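Long-range contact in GGDEF and EAL domain-containing protein (Vibrio cholerae O1 str. 2010EL-1786, PDB 6PWK), which binds c-di-GMP and probably acts as a receptor that controls large adhesins in biofilm formation: residues 164-169 with 357-362. Residues are numbered along the deposited sequence; the frame is centred on the assembly and turned at random.
Sequences SNPELN and DYLFTH
A small surface contact between two domains joins E167 and P166, in the GGDEF-domain loop that follows helix 148-164, to Y358, L359 and H362, in the EAL-domain loop that follows strand 353-356. Its polar part is one hydrogen bond, from Y358 OH to E167 OE1; the modelled separation of 2.3 Å is very short, and at 2.61 Å resolution its exact length is doubtful. The carboxylate meets the phenol at the ring's edge, its plane turned 85° from the ring. E167 gets there by a bend: CG lies between backbone N and carbonyl carbon (chi1 71°), and the chain bends at chi2 (-84°). A long acidic side chain thus presents apolar methylenes as well as an acceptor: CB packs 3.6 Å from L359 CD2, and CG lies 3.8 Å from H362 CE1.

P166 and E167 are the central residues of a type I beta turn from N165 to L168, closed by L168 N to N165 O; proline suits the first of these two places because its ring fixes phi near the value needed there. That ring sets CG 4.1 Å from L359 CD1, a methyl of the branched leucine side chain. The EAL domain is a modified TIM (beta/alpha) barrel, and Y358 lies just past the C-terminal end of strand 353-356, the end at which ligands bind in such barrels. Its ring also makes a cation-pi contact with R391, and its side chain is about 5 Å from a bound c-di-GMP. At the loop's start D357 forms a salt bridge with R338, while T361 OG1 donates to Y358 O at 2.9 Å within the same helical turn.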
ATOM      1  N   SER A 164     -12.372 -17.787   7.348  1.00 60.26           N
ATOM      2  CA  SER A 164     -13.461 -17.346   8.210  1.00 62.00           C
ATOM      3  C   SER A 164     -13.812 -18.359   9.293  1.00 67.48           C
ATOM      4  O   SER A 164     -14.551 -18.013  10.220  1.00 72.16           O
ATOM      5  CB  SER A 164     -14.694 -17.029   7.360  1.00 59.57           C
ATOM      6  OG  SER A 164     -14.976 -18.079   6.453  1.00 89.54           O
ATOM      7  N   ASN A 165     -13.302 -19.588   9.205  1.00 69.88           N
ATOM      8  CA  ASN A 165     -13.520 -20.621  10.218  1.00 77.06           C
ATOM      9  C   ASN A 165     -12.189 -21.301  10.507  1.00 78.85           C
ATOM     10  O   ASN A 165     -11.930 -22.418  10.037  1.00 65.92           O
ATOM     11  CB  ASN A 165     -14.573 -21.635   9.762  1.00 67.41           C
ATOM     12  CG  ASN A 165     -15.884 -20.980   9.377  1.00 73.08           C
ATOM     13  OD1 ASN A 165     -16.645 -20.533  10.236  1.00 84.93           O
ATOM     14  ND2 ASN A 165     -16.158 -20.928   8.078  1.00 68.67           N
ATOM     15  N   PRO A 166     -11.318 -20.656  11.292  1.00 82.75           N
ATOM     16  CA  PRO A 166      -9.993 -21.236  11.564  1.00 81.44           C
ATOM     17  C   PRO A 166     -10.025 -22.533  12.360  1.00 83.26           C
ATOM     18  O   PRO A 166      -8.967 -23.161  12.512  1.00 93.10           O
ATOM     19  CB  PRO A 166      -9.275 -20.127  12.342  1.00 85.96           C
ATOM     20  CG  PRO A 166     -10.374 -19.296  12.921  1.00 88.23           C
ATOM     21  CD  PRO A 166     -11.476 -19.329  11.908  1.00 82.70           C
ATOM     22  N   GLU A 167     -11.179 -22.956  12.882  1.00 81.26           N
ATOM     23  CA  GLU A 167     -11.248 -24.270  13.511  1.00 81.49           C
ATOM     24  C   GLU A 167     -11.196 -25.391  12.484  1.00 82.27           C
ATOM     25  O   GLU A 167     -10.919 -26.540  12.848  1.00 90.80           O
ATOM     26  CB  GLU A 167     -12.513 -24.399  14.362  1.00 77.97           C
ATOM     27  CG  GLU A 167     -13.810 -24.489  13.574  1.00 79.92           C
ATOM     28  CD  GLU A 167     -14.358 -23.129  13.188  1.00 88.73           C
ATOM     29  OE1 GLU A 167     -13.601 -22.138  13.244  1.00 91.21           O
ATOM     30  OE2 GLU A 167     -15.553 -23.050  12.833  1.00 93.57           O
ATOM     31  N   LEU A 168     -11.461 -25.086  11.218  1.00 74.98           N
ATOM     32  CA  LEU A 168     -11.297 -26.057  10.149  1.00 77.22           C
ATOM     33  C   LEU A 168      -9.838 -26.111   9.720  1.00 81.70           C
ATOM     34  O   LEU A 168      -9.180 -25.076   9.578  1.00 82.99           O
ATOM     35  CB  LEU A 168     -12.171 -25.692   8.949  1.00 73.40           C
ATOM     36  CG  LEU A 168     -13.676 -25.522   9.166  1.00 74.40           C
ATOM     37  CD1 LEU A 168     -14.348 -25.106   7.866  1.00 73.15           C
ATOM     38  CD2 LEU A 168     -14.290 -26.804   9.702  1.00 72.93           C
ATOM     39  N   ASN A 169      -9.328 -27.329   9.522  1.00 85.56           N
ATOM     40  CA  ASN A 169      -7.996 -27.467   8.949  1.00 87.53           C
ATOM     41  C   ASN A 169      -7.944 -26.892   7.541  1.00 80.65           C
ATOM     42  O   ASN A 169      -6.930 -26.307   7.143  1.00 78.43           O
ATOM     43  CB  ASN A 169      -7.570 -28.934   8.943  1.00 93.96           C
ATOM     44  CG  ASN A 169      -7.367 -29.489  10.337  1.00106.92           C
ATOM     45  OD1 ASN A 169      -6.282 -29.381  10.908  1.00110.59           O
ATOM     46  ND2 ASN A 169      -8.412 -30.091  10.893  1.00115.67           N
ATOM     47  N   ASP A 357     -11.757 -14.766  21.660  1.00 69.01           N
ATOM     48  CA  ASP A 357     -11.778 -15.588  20.460  1.00 61.86           C
ATOM     49  C   ASP A 357     -12.730 -16.758  20.666  1.00 61.12           C
ATOM     50  O   ASP A 357     -12.677 -17.444  21.692  1.00 59.67           O
ATOM     51  CB  ASP A 357     -10.365 -16.086  20.144  1.00 58.43           C
ATOM     52  CG  ASP A 357     -10.272 -16.807  18.809  1.00 67.60           C
ATOM     53  OD1 ASP A 357     -11.312 -16.979  18.137  1.00 74.52           O
ATOM     54  OD2 ASP A 357      -9.149 -17.198  18.427  1.00 73.84           O
ATOM     55  N   TYR A 358     -13.614 -16.980  19.691  1.00 56.88           N
ATOM     56  CA  TYR A 358     -14.611 -18.035  19.827  1.00 56.24           C
ATOM     57  C   TYR A 358     -13.998 -19.428  19.838  1.00 68.57           C
ATOM     58  O   TYR A 358     -14.701 -20.388  20.170  1.00 77.06           O
ATOM     59  CB  TYR A 358     -15.653 -17.928  18.711  1.00 54.35           C
ATOM     60  CG  TYR A 358     -15.218 -18.450  17.357  1.00 55.73           C
ATOM     61  CD1 TYR A 358     -14.544 -17.633  16.458  1.00 57.69           C
ATOM     62  CD2 TYR A 358     -15.508 -19.752  16.969  1.00 49.92           C
ATOM     63  CE1 TYR A 358     -14.157 -18.104  15.215  1.00 54.25           C
ATOM     64  CE2 TYR A 358     -15.124 -20.233  15.732  1.00 54.81           C
ATOM     65  CZ  TYR A 358     -14.450 -19.405  14.860  1.00 64.62           C
ATOM     66  OH  TYR A 358     -14.070 -19.881  13.628  1.00 68.86           O
ATOM     67  N   LEU A 359     -12.719 -19.562  19.487  1.00 67.24           N
ATOM     68  CA  LEU A 359     -12.040 -20.845  19.603  1.00 68.04           C
ATOM     69  C   LEU A 359     -11.813 -21.259  21.049  1.00 68.01           C
ATOM     70  O   LEU A 359     -11.424 -22.408  21.291  1.00 70.77           O
ATOM     71  CB  LEU A 359     -10.706 -20.803  18.857  1.00 71.33           C
ATOM     72  CG  LEU A 359     -10.802 -20.692  17.334  1.00 66.85           C
ATOM     73  CD1 LEU A 359      -9.419 -20.650  16.710  1.00 58.68           C
ATOM     74  CD2 LEU A 359     -11.608 -21.851  16.774  1.00 69.17           C
ATOM     75  N   PHE A 360     -12.038 -20.360  22.012  1.00 69.02           N
ATOM     76  CA  PHE A 360     -11.898 -20.728  23.417  1.00 74.34           C
ATOM     77  C   PHE A 360     -13.080 -21.551  23.910  1.00 80.48           C
ATOM     78  O   PHE A 360     -12.929 -22.344  24.847  1.00 87.23           O
ATOM     79  CB  PHE A 360     -11.726 -19.476  24.277  1.00 68.20           C
ATOM     80  CG  PHE A 360     -10.370 -18.842  24.158  1.00 69.93           C
ATOM     81  CD1 PHE A 360      -9.243 -19.499  24.626  1.00 67.15           C
ATOM     82  CD2 PHE A 360     -10.219 -17.590  23.588  1.00 71.44           C
ATOM     83  CE1 PHE A 360      -7.992 -18.922  24.520  1.00 70.51           C
ATOM     84  CE2 PHE A 360      -8.970 -17.005  23.480  1.00 67.26           C
ATOM     85  CZ  PHE A 360      -7.855 -17.674  23.948  1.00 65.70           C
ATOM     86  N   THR A 361     -14.254 -21.383  23.304  1.00 83.90           N
ATOM     87  CA  THR A 361     -15.387 -22.251  23.595  1.00 89.29           C
ATOM     88  C   THR A 361     -15.325 -23.563  22.824  1.00 92.97           C
ATOM     89  O   THR A 361     -16.239 -24.382  22.953  1.00 99.32           O
ATOM     90  CB  THR A 361     -16.704 -21.537  23.277  1.00 81.93           C
ATOM     91  OG1 THR A 361     -16.839 -21.381  21.858  1.00 87.12           O
ATOM     92  CG2 THR A 361     -16.741 -20.165  23.935  1.00 64.61           C
ATOM     93  N   HIS A 362     -14.273 -23.781  22.036  1.00 86.02           N
ATOM     94  CA  HIS A 362     -14.164 -24.941  21.163  1.00 85.46           C
ATOM     95  C   HIS A 362     -13.279 -26.045  21.725  1.00 88.42           C
ATOM     96  O   HIS A 362     -13.583 -27.228  21.535  1.00 97.80           O
ATOM     97  CB  HIS A 362     -13.629 -24.515  19.791  1.00 89.25           C
ATOM     98  CG  HIS A 362     -14.679 -24.449  18.725  1.00 94.56           C
ATOM     99  ND1 HIS A 362     -14.649 -25.247  17.602  1.00 95.74           N
ATOM    100  CD2 HIS A 362     -15.790 -23.681  18.610  1.00 96.90           C
ATOM    101  CE1 HIS A 362     -15.693 -24.973  16.841  1.00 97.23           C
ATOM    102  NE2 HIS A 362     -16.402 -24.028  17.430  1.00 96.15           N
TER